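PDB 7CBC: De novo designed switch protein caging a hemagglutinin binder (sCageHA267_1S) from Synthetic construct, which holds a hemagglutinin-binding domain caged against a designed six-helix bundle, and probably serves as a biosensor switch that releases it on activation. Local coordinates for residues 7-12 / 208-213; 18-23 / 215-220; 24-29 / 121-126; 101-106 / 186-191. All blocks are in the same frame, centred on the assembly; numbering follows the deposited sequence.

Helix 3-46 carries the first segments of contacts 1, 2 and 3, in that order. Helix 195-239 answers it in contacts 1 and 2, whose centres lie about 14 Å apart and which touch through Leu213 and Ile20. Helix 99-142 takes over in contact 3, its centre about 10 Å from that of contact 2, and pairs with helix 146-190 in contact 4. Contact 4 touches contact 1 through Leu8 and Leu104. Contacts 1 and 2 cross along the chain, and 3 and 4 lie within the span of each. Distant residues pack together, largely through leucines, beside buried polar side chains at contacts 1 and 2. The C-terminal helices, probably the caged binder, adjoin contact 1.

Contact 1: residues 7-12 / 208-213; sequences KLLEAS and AQLQRL
Leu9 and Ser12 on helix 3-46 meet a single side chain of helix 195-239, Leu210. The contact is small and buried, and it is apolar. The closest backbone approach is 7.5 Å, between Ser12 CA and Leu210 CA. At the start of the segment, Lys7 faces another way. Its carbon chain lies on Ala89, Ala92 and Ile93 of helix 50-93. Leu8 turns to helix 99-142, where it packs on Leu104 and Leu105. Leu9 comes next. Its CB is not aimed at the partner helix, but the branch swings round until Leu9 CD1 stands 4.4 Å from Leu210 CD1, a loose methyl-to-methyl touch. Glu10 turns back to Lys7 in a salt bridge between residues about one helical turn apart. Lys7 NZ lies 2.8 Å from Glu10 OE1 and comes from well above the carboxylate plane, 68° out of it. Glu88 brings a like charge close to the same oxygen, which the lysine probably offsets. Ser12 makes the tighter contact, with Ser12 CB 3.7 Å from Leu210 CD1. The hydroxyl, beside its own backbone N (chi1 -80°), points off to one side of the leucine, and CB makes the touch. An ethanol molecule lies about 3 Å from this serine side chain. Ile281 of helix 274-284 touches both Leu9 and Leu210 and so covers the groove between the two helices. That helix belongs to the C-terminal domain with the Cys275-Cys301 disulfide, probably the caged binder. The arrangement is that of neighbouring helices in a designed six-helix bundle, here beneath that C-terminal domain.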
loop_
_atom_site.group_PDB
_atom_site.type_symbol
_atom_site.label_atom_id
_atom_site.label_comp_id
_atom_site.label_asym_id
_atom_site.label_seq_id
_atom_site.Cartn_x
_atom_site.Cartn_y
_atom_site.Cartn_z
ATOM N N LYS A 7 20.865 15.757 0.468
ATOM C CA LYS A 7 20.920 14.404 0.986
ATOM C C LYS A 7 19.589 14.023 1.621
ATOM O O LYS A 7 19.097 12.912 1.410
ATOM C CB LYS A 7 22.122 14.306 1.937
ATOM C CG LYS A 7 22.240 13.148 2.923
ATOM C CD LYS A 7 21.509 11.853 2.567
ATOM C CE LYS A 7 21.847 11.175 1.255
ATOM N NZ LYS A 7 20.846 10.096 1.036
ATOM N N LEU A 8 18.961 14.951 2.343
ATOM C CA LEU A 8 17.652 14.686 2.922
ATOM C C LEU A 8 16.619 14.393 1.845
ATOM O O LEU A 8 15.911 13.378 1.907
ATOM C CB LEU A 8 17.215 15.869 3.781
ATOM C CG LEU A 8 18.027 15.964 5.064
ATOM C CD1 LEU A 8 17.866 17.339 5.713
ATOM C CD2 LEU A 8 17.605 14.852 6.002
ATOM N N LEU A 9 16.524 15.265 0.839
ATOM C CA LEU A 9 15.585 15.023 -0.248
ATOM C C LEU A 9 15.886 13.703 -0.946
ATOM O O LEU A 9 14.971 12.963 -1.313
ATOM C CB LEU A 9 15.625 16.183 -1.238
ATOM C CG LEU A 9 14.622 16.160 -2.385
ATOM C CD1 LEU A 9 13.188 16.143 -1.860
ATOM C CD2 LEU A 9 14.845 17.363 -3.299
ATOM N N GLU A 10 17.167 13.383 -1.112
ATOM C CA GLU A 10 17.556 12.123 -1.732
ATOM C C GLU A 10 17.101 10.927 -0.890
ATOM O O GLU A 10 16.635 9.911 -1.431
ATOM C CB GLU A 10 19.071 12.146 -1.944
ATOM C CG GLU A 10 19.745 10.875 -2.406
ATOM C CD GLU A 10 21.256 10.935 -2.130
ATOM O OE1 GLU A 10 21.811 9.962 -1.563
ATOM O OE2 GLU A 10 21.884 11.975 -2.454
ATOM N N ALA A 11 17.179 11.041 0.437
ATOM C CA ALA A 11 16.613 10.005 1.296
ATOM C C ALA A 11 15.105 9.888 1.093
ATOM O O ALA A 11 14.571 8.784 0.918
ATOM C CB ALA A 11 16.939 10.301 2.760
ATOM N N SER A 12 14.402 11.023 1.099
ATOM C CA SER A 12 12.943 10.993 1.063
ATOM C C SER A 12 12.418 10.400 -0.238
ATOM O O SER A 12 11.497 9.572 -0.222
ATOM C CB SER A 12 12.394 12.402 1.274
ATOM O OG SER A 12 12.413 12.716 2.651
ATOM N N ALA A 208 6.181 16.683 3.745
ATOM C CA ALA A 208 4.751 16.463 3.939
ATOM C C ALA A 208 4.067 16.092 2.633
ATOM O O ALA A 208 3.140 15.269 2.615
ATOM C CB ALA A 208 4.095 17.699 4.546
ATOM N N GLN A 209 4.509 16.694 1.529
ATOM C CA GLN A 209 3.957 16.350 0.227
ATOM C C GLN A 209 4.251 14.892 -0.131
ATOM O O GLN A 209 3.362 14.155 -0.584
ATOM C CB GLN A 209 4.525 17.311 -0.814
ATOM C CG GLN A 209 3.662 17.529 -2.022
ATOM C CD GLN A 209 4.212 18.621 -2.922
ATOM O OE1 GLN A 209 5.092 19.391 -2.526
ATOM N NE2 GLN A 209 3.707 18.680 -4.148
ATOM N N LEU A 210 5.493 14.447 0.085
ATOM C CA LEU A 210 5.840 13.061 -0.227
ATOM C C LEU A 210 5.124 12.084 0.698
ATOM O O LEU A 210 4.622 11.045 0.245
ATOM C CB LEU A 210 7.349 12.874 -0.135
ATOM C CG LEU A 210 8.129 13.721 -1.132
ATOM C CD1 LEU A 210 9.574 13.816 -0.721
ATOM C CD2 LEU A 210 8.004 13.124 -2.524
ATOM N N GLN A 211 5.046 12.406 1.993
ATOM C CA GLN A 211 4.327 11.538 2.917
ATOM C C GLN A 211 2.859 11.410 2.542
ATOM O O GLN A 211 2.225 10.374 2.815
ATOM C CB GLN A 211 4.486 12.061 4.339
ATOM C CG GLN A 211 3.846 11.215 5.416
ATOM C CD GLN A 211 4.201 9.720 5.348
ATOM O OE1 GLN A 211 5.080 9.282 4.587
ATOM N NE2 GLN A 211 3.542 8.938 6.194
ATOM N N ARG A 212 2.302 12.443 1.911
ATOM C CA ARG A 212 0.922 12.384 1.437
ATOM C C ARG A 212 0.743 11.268 0.414
ATOM O O ARG A 212 -0.272 10.559 0.426
ATOM C CB ARG A 212 0.534 13.743 0.837
ATOM C CG ARG A 212 -0.923 14.167 0.970
ATOM C CD ARG A 212 -1.135 15.573 0.353
ATOM N NE ARG A 212 -0.540 16.635 1.169
ATOM C CZ ARG A 212 0.345 17.533 0.739
ATOM N NH1 ARG A 212 0.752 17.533 -0.530
ATOM N NH2 ARG A 212 0.815 18.445 1.583
ATOM N N LEU A 213 1.722 11.094 -0.477
ATOM C CA LEU A 213 1.638 10.031 -1.474
ATOM C C LEU A 213 1.877 8.665 -0.844
ATOM O O LEU A 213 1.215 7.693 -1.209
ATOM C CB LEU A 213 2.629 10.281 -2.617
ATOM C CG LEU A 213 2.542 9.393 -3.879
ATOM C CD1 LEU A 213 3.102 10.105 -5.092
ATOM C CD2 LEU A 213 3.280 8.065 -3.707
#

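Contact 2: residues 18-23 / 215-220; sequences LNIRLA and LELLRE
Leu217 lays its CD1 methyl over the peptide that joins Asn19 to Ile20. Leu217 CD1 is 3.6 Å from Asn19 O. It is equally close to Ile20 N. With CG beside its own backbone N (chi1 -70°), the leucine reaches straight across the interface. Ile20 flanks it and crosses it at about a right angle, with Ile20 CG1 4.0 Å from Leu217 CD1. Ala23 lies under the base of the leucine, where Ala23 CB stands 4.1 Å from Leu217 CB. The small alanine lets the backbones come close, 6.3 Å between Ala23 CA and Leu217 CA. Leu217 thus sits in a three-sided niche of Asn19, Ile20 and Ala23. The two segments run almost parallel, their axes at 7° and 10.0 Å apart, as neighbours in a helical bundle can. Asn19 gives the leucine its CB and sends its amide elsewhere. Its OD1 accepts a hydrogen bond from Gln112 NE2, and its ND2 donates one to Asn214 OD1. Both ends of this buried amide are therefore satisfied, which probably fixes its rotation. Asn19, Gln112 and Asn214 form a small polar network that joins helices 3-46, 99-142 and 195-239. On the far side of helix 195-239, Arg219 NH1 bridges to Glu216 OE1 at 3.2 Å, a weak, bent hydrogen bond. Glu216 OE2 has a second partner in Arg223.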
loop_
_atom_site.group_PDB
_atom_site.type_symbol
_atom_site.label_atom_id
_atom_site.label_comp_id
_atom_site.label_asym_id
_atom_site.label_seq_id
_atom_site.Cartn_x
_atom_site.Cartn_y
_atom_site.Cartn_z
ATOM N N LEU A 18 10.749 3.135 -2.605
ATOM C CA LEU A 18 10.633 1.892 -1.863
ATOM C C LEU A 18 9.183 1.592 -1.510
ATOM O O LEU A 18 8.706 0.465 -1.691
ATOM C CB LEU A 18 11.481 1.990 -0.602
ATOM C CG LEU A 18 11.421 0.756 0.290
ATOM C CD1 LEU A 18 12.845 0.472 0.716
ATOM C CD2 LEU A 18 10.526 0.976 1.508
ATOM N N ASN A 19 8.471 2.597 -0.991
ATOM C CA ASN A 19 7.081 2.425 -0.598
ATOM C C ASN A 19 6.202 2.135 -1.797
ATOM O O ASN A 19 5.332 1.258 -1.730
ATOM C CB ASN A 19 6.599 3.667 0.140
ATOM C CG ASN A 19 7.299 3.848 1.460
ATOM O OD1 ASN A 19 7.654 2.863 2.126
ATOM N ND2 ASN A 19 7.495 5.103 1.866
ATOM N N ILE A 20 6.440 2.828 -2.913
ATOM C CA ILE A 20 5.717 2.528 -4.147
ATOM C C ILE A 20 5.902 1.066 -4.535
ATOM O O ILE A 20 4.936 0.358 -4.863
ATOM C CB ILE A 20 6.174 3.461 -5.278
ATOM C CG1 ILE A 20 5.729 4.895 -4.990
ATOM C CG2 ILE A 20 5.627 2.957 -6.621
ATOM C CD1 ILE A 20 6.360 5.890 -5.888
ATOM N N ARG A 21 7.151 0.595 -4.533
ATOM C CA ARG A 21 7.406 -0.792 -4.916
ATOM C C ARG A 21 6.717 -1.772 -3.971
ATOM O O ARG A 21 6.186 -2.797 -4.407
ATOM C CB ARG A 21 8.905 -1.053 -4.949
ATOM C CG ARG A 21 9.565 -0.612 -6.236
ATOM C CD ARG A 21 11.075 -0.632 -6.085
ATOM N NE ARG A 21 11.737 -0.157 -7.296
ATOM C CZ ARG A 21 12.997 0.261 -7.343
ATOM N NH1 ARG A 21 13.733 0.264 -6.242
ATOM N NH2 ARG A 21 13.518 0.677 -8.491
ATOM N N LEU A 22 6.751 -1.484 -2.670
ATOM C CA LEU A 22 6.090 -2.319 -1.679
ATOM C C LEU A 22 4.580 -2.347 -1.894
ATOM O O LEU A 22 3.948 -3.419 -1.815
ATOM C CB LEU A 22 6.438 -1.804 -0.279
ATOM C CG LEU A 22 5.724 -2.415 0.924
ATOM C CD1 LEU A 22 5.917 -3.919 0.914
ATOM C CD2 LEU A 22 6.240 -1.806 2.226
ATOM N N ALA A 23 3.988 -1.184 -2.193
ATOM C CA ALA A 23 2.551 -1.122 -2.439
ATOM C C ALA A 23 2.175 -1.903 -3.689
ATOM O O ALA A 23 1.107 -2.535 -3.747
ATOM C CB ALA A 23 2.098 0.329 -2.568
ATOM N N LEU A 215 0.998 7.810 2.087
ATOM C CA LEU A 215 -0.229 7.439 2.782
ATOM C C LEU A 215 -1.342 7.106 1.797
ATOM O O LEU A 215 -2.146 6.205 2.056
ATOM C CB LEU A 215 -0.658 8.563 3.735
ATOM C CG LEU A 215 0.224 8.740 4.978
ATOM C CD1 LEU A 215 -0.232 9.940 5.836
ATOM C CD2 LEU A 215 0.308 7.446 5.820
ATOM N N GLU A 216 -1.388 7.790 0.650
ATOM C CA GLU A 216 -2.408 7.468 -0.344
ATOM C C GLU A 216 -2.186 6.076 -0.943
ATOM O O GLU A 216 -3.156 5.384 -1.280
ATOM C CB GLU A 216 -2.432 8.542 -1.429
ATOM C CG GLU A 216 -3.517 8.377 -2.481
ATOM C CD GLU A 216 -4.915 8.624 -1.944
ATOM O OE1 GLU A 216 -5.034 9.194 -0.839
ATOM O OE2 GLU A 216 -5.895 8.232 -2.631
ATOM N N LEU A 217 -0.926 5.647 -1.069
ATOM C CA LEU A 217 -0.644 4.255 -1.413
ATOM C C LEU A 217 -1.460 3.299 -0.550
ATOM O O LEU A 217 -2.128 2.401 -1.062
ATOM C CB LEU A 217 0.851 3.969 -1.253
ATOM C CG LEU A 217 1.799 4.627 -2.260
ATOM C CD1 LEU A 217 3.205 4.204 -1.971
ATOM C CD2 LEU A 217 1.405 4.194 -3.671
ATOM N N LEU A 218 -1.442 3.507 0.769
ATOM C CA LEU A 218 -2.117 2.589 1.675
ATOM C C LEU A 218 -3.626 2.722 1.572
ATOM O O LEU A 218 -4.347 1.724 1.682
ATOM C CB LEU A 218 -1.666 2.837 3.109
ATOM C CG LEU A 218 -0.175 2.602 3.325
ATOM C CD1 LEU A 218 0.291 3.267 4.604
ATOM C CD2 LEU A 218 0.146 1.122 3.345
ATOM N N ARG A 219 -4.123 3.945 1.391
ATOM C CA ARG A 219 -5.554 4.126 1.193
ATOM C C ARG A 219 -6.022 3.428 -0.072
ATOM O O ARG A 219 -7.048 2.739 -0.059
ATOM C CB ARG A 219 -5.908 5.611 1.144
ATOM C CG ARG A 219 -5.854 6.316 2.499
ATOM C CD ARG A 219 -6.597 7.648 2.432
ATOM N NE ARG A 219 -6.124 8.593 3.433
ATOM C CZ ARG A 219 -5.008 9.301 3.303
ATOM N NH1 ARG A 219 -4.252 9.159 2.224
ATOM N NH2 ARG A 219 -4.641 10.133 4.261
ATOM N N GLU A 220 -5.280 3.585 -1.171
ATOM C CA GLU A 220 -5.651 2.925 -2.420
ATOM C C GLU A 220 -5.692 1.412 -2.257
ATOM O O GLU A 220 -6.582 0.743 -2.798
ATOM C CB GLU A 220 -4.687 3.327 -3.538
ATOM C CG GLU A 220 -5.176 4.509 -4.376
ATOM C CD GLU A 220 -4.052 5.313 -5.019
ATOM O OE1 GLU A 220 -2.932 4.773 -5.169
ATOM O OE2 GLU A 220 -4.289 6.495 -5.383
#

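Contact 3: residues 24-29 / 121-126; sequences EALLEA and AFLEAA
Leu26 and Leu123 mark the closest backbone approach of the two helical segments, with Leu26 CA 7.4 Å from Leu123 CA. Segment 24-29 belongs to helix 3-46 and segment 121-126 to helix 99-142. Both run in the same general direction within the six-helix bundle. Leu26 carries the contact from its side. It points at the partner helix, and its forked end meets two residues there, one with each methyl. Leu26 CD1 approaches the ring of Phe122 obliquely. The leucine and the phenylalanine run alongside each other, pointing opposite ways. Phe122 holds its ring anti to the backbone N (chi1 167°), which carries it across toward Leu26. Beyond the pair, Phe122 also packs on Leu221 and Leu225 of helix 195-239, so the ring joins three helices. Leu123 reaches Ala71 and Glu72 of helix 50-93. The interface is wholly apolar. Its two touches are loose: Leu26 CD1 to Phe122 CD2 at 4.2 Å, and Leu26 CD2 to Leu123 CD2 at 4.4 Å.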
loop_
_atom_site.group_PDB
_atom_site.type_symbol
_atom_site.label_atom_id
_atom_site.label_comp_id
_atom_site.label_asym_id
_atom_site.label_seq_id
_atom_site.Cartn_x
_atom_site.Cartn_y
_atom_site.Cartn_z
ATOM N N GLU A 24 3.028 -1.855 -4.710
ATOM C CA GLU A 24 2.781 -2.669 -5.892
ATOM C C GLU A 24 2.811 -4.163 -5.559
ATOM O O GLU A 24 1.948 -4.932 -6.016
ATOM C CB GLU A 24 3.797 -2.303 -6.974
ATOM C CG GLU A 24 3.398 -1.034 -7.718
ATOM C CD GLU A 24 4.564 -0.339 -8.394
ATOM O OE1 GLU A 24 5.714 -0.819 -8.255
ATOM O OE2 GLU A 24 4.324 0.677 -9.080
ATOM N N ALA A 25 3.768 -4.583 -4.726
ATOM C CA ALA A 25 3.862 -5.985 -4.324
ATOM C C ALA A 25 2.647 -6.432 -3.506
ATOM O O ALA A 25 2.120 -7.531 -3.710
ATOM C CB ALA A 25 5.142 -6.203 -3.527
ATOM N N LEU A 26 2.224 -5.608 -2.541
ATOM C CA LEU A 26 1.051 -5.924 -1.736
ATOM C C LEU A 26 -0.203 -5.995 -2.592
ATOM O O LEU A 26 -1.070 -6.849 -2.369
ATOM C CB LEU A 26 0.882 -4.891 -0.633
ATOM C CG LEU A 26 1.972 -4.987 0.436
ATOM C CD1 LEU A 26 1.755 -3.939 1.519
ATOM C CD2 LEU A 26 1.982 -6.380 1.027
ATOM N N LEU A 27 -0.317 -5.104 -3.578
ATOM C CA LEU A 27 -1.404 -5.195 -4.542
ATOM C C LEU A 27 -1.348 -6.509 -5.317
ATOM O O LEU A 27 -2.369 -7.183 -5.488
ATOM C CB LEU A 27 -1.343 -4.010 -5.500
ATOM C CG LEU A 27 -2.511 -3.975 -6.473
ATOM C CD1 LEU A 27 -3.769 -3.630 -5.701
ATOM C CD2 LEU A 27 -2.253 -2.967 -7.573
ATOM N N GLU A 28 -0.161 -6.877 -5.808
ATOM C CA GLU A 28 -0.001 -8.137 -6.521
ATOM C C GLU A 28 -0.464 -9.309 -5.659
ATOM O O GLU A 28 -1.273 -10.131 -6.096
ATOM C CB GLU A 28 1.455 -8.321 -6.942
ATOM C CG GLU A 28 1.687 -9.410 -7.995
ATOM C CD GLU A 28 1.821 -10.823 -7.405
ATOM O OE1 GLU A 28 2.158 -10.956 -6.204
ATOM O OE2 GLU A 28 1.583 -11.806 -8.152
ATOM N N ALA A 29 0.042 -9.390 -4.425
ATOM C CA ALA A 29 -0.322 -10.477 -3.530
ATOM C C ALA A 29 -1.813 -10.506 -3.261
ATOM O O ALA A 29 -2.394 -11.585 -3.103
ATOM C CB ALA A 29 0.441 -10.346 -2.215
ATOM N N ALA A 121 -0.007 -3.573 9.017
ATOM C CA ALA A 121 -1.414 -3.569 9.382
ATOM C C ALA A 121 -2.293 -3.915 8.191
ATOM O O ALA A 121 -3.268 -4.654 8.335
ATOM C CB ALA A 121 -1.799 -2.213 9.966
ATOM N N PHE A 122 -1.967 -3.405 6.999
ATOM C CA PHE A 122 -2.806 -3.729 5.850
ATOM C C PHE A 122 -2.714 -5.208 5.495
ATOM O O PHE A 122 -3.732 -5.852 5.192
ATOM C CB PHE A 122 -2.429 -2.882 4.637
ATOM C CG PHE A 122 -3.033 -3.382 3.355
ATOM C CD1 PHE A 122 -4.341 -3.064 3.021
ATOM C CD2 PHE A 122 -2.297 -4.191 2.493
ATOM C CE1 PHE A 122 -4.917 -3.550 1.846
ATOM C CE2 PHE A 122 -2.862 -4.681 1.320
ATOM C CZ PHE A 122 -4.174 -4.362 0.996
ATOM N N LEU A 123 -1.503 -5.762 5.506
ATOM C CA LEU A 123 -1.341 -7.153 5.113
ATOM C C LEU A 123 -2.053 -8.077 6.091
ATOM O O LEU A 123 -2.619 -9.103 5.693
ATOM C CB LEU A 123 0.144 -7.494 5.010
ATOM C CG LEU A 123 0.471 -8.946 4.663
ATOM C CD1 LEU A 123 -0.294 -9.406 3.434
ATOM C CD2 LEU A 123 1.970 -9.144 4.465
ATOM N N GLU A 124 -2.064 -7.712 7.374
ATOM C CA GLU A 124 -2.722 -8.551 8.360
ATOM C C GLU A 124 -4.228 -8.594 8.118
ATOM O O GLU A 124 -4.842 -9.673 8.162
ATOM C CB GLU A 124 -2.352 -8.064 9.767
ATOM C CG GLU A 124 -0.873 -8.364 10.108
ATOM C CD GLU A 124 -0.337 -7.647 11.365
ATOM O OE1 GLU A 124 0.801 -7.968 11.802
ATOM O OE2 GLU A 124 -1.039 -6.761 11.909
ATOM N N ALA A 125 -4.827 -7.451 7.776
ATOM C CA ALA A 125 -6.240 -7.444 7.404
ATOM C C ALA A 125 -6.491 -8.279 6.159
ATOM O O ALA A 125 -7.533 -8.927 6.043
ATOM C CB ALA A 125 -6.737 -6.016 7.181
ATOM N N ALA A 126 -5.559 -8.280 5.208
ATOM C CA ALA A 126 -5.764 -9.116 4.024
ATOM C C ALA A 126 -5.678 -10.600 4.367
ATOM O O ALA A 126 -6.436 -11.418 3.819
ATOM C CB ALA A 126 -4.750 -8.749 2.936
#

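Contact 4: residues 101-106 / 186-191; sequences AKLLLK and RRLIEK
Leu103 packs against Leu188 and Ile189 across an antiparallel helical hairpin, formed by the consecutive helices 99-142 and 146-190 toward one end of the bundle. The axes of the two segments pass 11.4 Å apart at 167°. This wide spacing is filled by large aliphatic side chains, and the contact between the segments is apolar. Leu103 has CG anti to its own backbone N (chi1 -173°), which directs its fork at the other helix. Leu103 CD1 meets Leu188 CD1 at 4.1 Å. Its second methyl, Leu103 CD2, lies the same 4.1 Å from Ile189 CG1. Both partners lie at a slant to the leucine. Leu104 adds a looser touch, with Leu104 CD2 4.5 Å from Ile189 CD1. Leu188 is exposed, whereas Leu103, Leu104 and Ile189 are buried. Leu104 and Ile189 both also rest on Ala200 of helix 195-239. An ethanol molecule lies about 4 Å from the Leu104 side chain. The ionic interactions stay within segment 186-191 or lead beyond this pair. Arg186 bridges to Glu183 through NH2. Arg186 NH1 on OE1 and Arg201 NE on OE2 probably fix the Glu190 carboxylate between them. The first of these is a hydrogen-bonded salt bridge: Arg186 NH1 lies 2.6 Å from Glu190 OE1, which sits at the edge of the guanidinium and in its plane, while the nitrogen stands 43° out of the carboxylate plane.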
loop_
_atom_site.group_PDB
_atom_site.type_symbol
_atom_site.label_atom_id
_atom_site.label_comp_id
_atom_site.label_asym_id
_atom_site.label_seq_id
_atom_site.Cartn_x
_atom_site.Cartn_y
_atom_site.Cartn_z
ATOM N N ALA A 101 19.575 19.409 10.072
ATOM C CA ALA A 101 19.702 18.166 9.320
ATOM C C ALA A 101 19.316 16.963 10.171
ATOM O O ALA A 101 18.602 16.068 9.710
ATOM C CB ALA A 101 21.131 18.019 8.792
ATOM N N LYS A 102 19.785 16.921 11.424
ATOM C CA LYS A 102 19.473 15.780 12.282
ATOM C C LYS A 102 17.991 15.750 12.642
ATOM O O LYS A 102 17.398 14.674 12.767
ATOM C CB LYS A 102 20.338 15.817 13.549
ATOM C CG LYS A 102 21.837 15.593 13.304
ATOM C CD LYS A 102 22.694 15.921 14.545
ATOM C CE LYS A 102 22.511 14.887 15.666
ATOM N NZ LYS A 102 23.502 15.053 16.782
ATOM N N LEU A 103 17.381 16.923 12.818
ATOM C CA LEU A 103 15.961 16.994 13.140
ATOM C C LEU A 103 15.101 16.527 11.971
ATOM O O LEU A 103 14.159 15.735 12.145
ATOM C CB LEU A 103 15.602 18.423 13.518
ATOM C CG LEU A 103 14.198 18.637 14.051
ATOM C CD1 LEU A 103 14.086 17.943 15.390
ATOM C CD2 LEU A 103 13.915 20.118 14.195
ATOM N N LEU A 104 15.388 17.034 10.772
ATOM C CA LEU A 104 14.648 16.589 9.600
ATOM C C LEU A 104 14.781 15.082 9.426
ATOM O O LEU A 104 13.780 14.379 9.243
ATOM C CB LEU A 104 15.135 17.342 8.365
ATOM C CG LEU A 104 14.779 18.828 8.448
ATOM C CD1 LEU A 104 15.517 19.678 7.416
ATOM C CD2 LEU A 104 13.274 18.959 8.294
ATOM N N LEU A 105 16.007 14.561 9.555
ATOM C CA LEU A 105 16.239 13.137 9.345
ATOM C C LEU A 105 15.519 12.286 10.382
ATOM O O LEU A 105 14.978 11.225 10.048
ATOM C CB LEU A 105 17.732 12.830 9.359
ATOM C CG LEU A 105 18.013 11.365 9.012
ATOM C CD1 LEU A 105 17.702 11.086 7.526
ATOM C CD2 LEU A 105 19.444 10.963 9.367
ATOM N N LYS A 106 15.506 12.714 11.646
ATOM C CA LYS A 106 14.704 11.976 12.622
ATOM C C LYS A 106 13.233 11.984 12.229
ATOM O O LYS A 106 12.520 10.986 12.412
ATOM C CB LYS A 106 14.896 12.554 14.022
ATOM C CG LYS A 106 13.904 12.031 15.066
ATOM C CD LYS A 106 14.339 12.384 16.503
ATOM C CE LYS A 106 14.136 13.872 16.846
ATOM N NZ LYS A 106 12.703 14.219 17.100
ATOM N N ARG A 186 7.877 21.314 12.788
ATOM C CA ARG A 186 7.618 22.686 12.371
ATOM C C ARG A 186 7.718 23.639 13.554
ATOM O O ARG A 186 8.486 24.602 13.517
ATOM C CB ARG A 186 6.242 22.799 11.721
ATOM C CG ARG A 186 6.055 24.083 10.940
ATOM C CD ARG A 186 4.609 24.331 10.606
ATOM N NE ARG A 186 3.800 24.340 11.820
ATOM C CZ ARG A 186 3.667 25.384 12.628
ATOM N NH1 ARG A 186 4.298 26.528 12.361
ATOM N NH2 ARG A 186 2.913 25.285 13.713
ATOM N N ARG A 187 6.966 23.369 14.625
ATOM C CA ARG A 187 6.986 24.261 15.781
ATOM C C ARG A 187 8.400 24.464 16.291
ATOM O O ARG A 187 8.781 25.583 16.656
ATOM C CB ARG A 187 6.097 23.720 16.896
ATOM C CG ARG A 187 4.642 24.055 16.695
ATOM C CD ARG A 187 3.753 23.253 17.625
ATOM N NE ARG A 187 2.383 23.752 17.612
ATOM C CZ ARG A 187 1.355 23.117 18.160
ATOM N NH1 ARG A 187 1.548 21.949 18.765
ATOM N NH2 ARG A 187 0.137 23.644 18.094
ATOM N N LEU A 188 9.200 23.399 16.306
ATOM C CA LEU A 188 10.579 23.553 16.738
ATOM C C LEU A 188 11.365 24.447 15.781
ATOM O O LEU A 188 12.168 25.277 16.216
ATOM C CB LEU A 188 11.252 22.191 16.886
ATOM C CG LEU A 188 10.808 21.273 18.026
ATOM C CD1 LEU A 188 11.643 20.005 17.996
ATOM C CD2 LEU A 188 10.918 21.948 19.387
ATOM N N ILE A 189 11.127 24.320 14.476
ATOM C CA ILE A 189 11.866 25.144 13.526
ATOM C C ILE A 189 11.450 26.608 13.637
ATOM O O ILE A 189 12.306 27.501 13.655
ATOM C CB ILE A 189 11.679 24.606 12.095
ATOM C CG1 ILE A 189 12.195 23.173 11.987
ATOM C CG2 ILE A 189 12.448 25.446 11.121
ATOM C CD1 ILE A 189 11.922 22.505 10.634
ATOM N N GLU A 190 10.135 26.882 13.729
ATOM C CA GLU A 190 9.631 28.252 13.594
ATOM C C GLU A 190 10.251 29.201 14.605
ATOM O O GLU A 190 10.237 30.414 14.384
ATOM C CB GLU A 190 8.105 28.341 13.751
ATOM C CG GLU A 190 7.265 27.221 13.141
ATOM C CD GLU A 190 7.305 27.167 11.606
ATOM O OE1 GLU A 190 6.301 27.561 10.969
ATOM O OE2 GLU A 190 8.329 26.691 11.063
ATOM N N LYS A 191 10.784 28.679 15.708
ATOM C CA LYS A 191 11.492 29.519 16.658
ATOM C C LYS A 191 12.782 30.080 16.077
ATOM O O LYS A 191 13.338 31.032 16.634
ATOM C CB LYS A 191 11.770 28.721 17.927
ATOM C CG LYS A 191 10.681 27.703 18.224
ATOM C CD LYS A 191 10.710 27.246 19.673
ATOM C CE LYS A 191 9.960 28.197 20.569
ATOM N NZ LYS A 191 8.539 28.285 20.119
#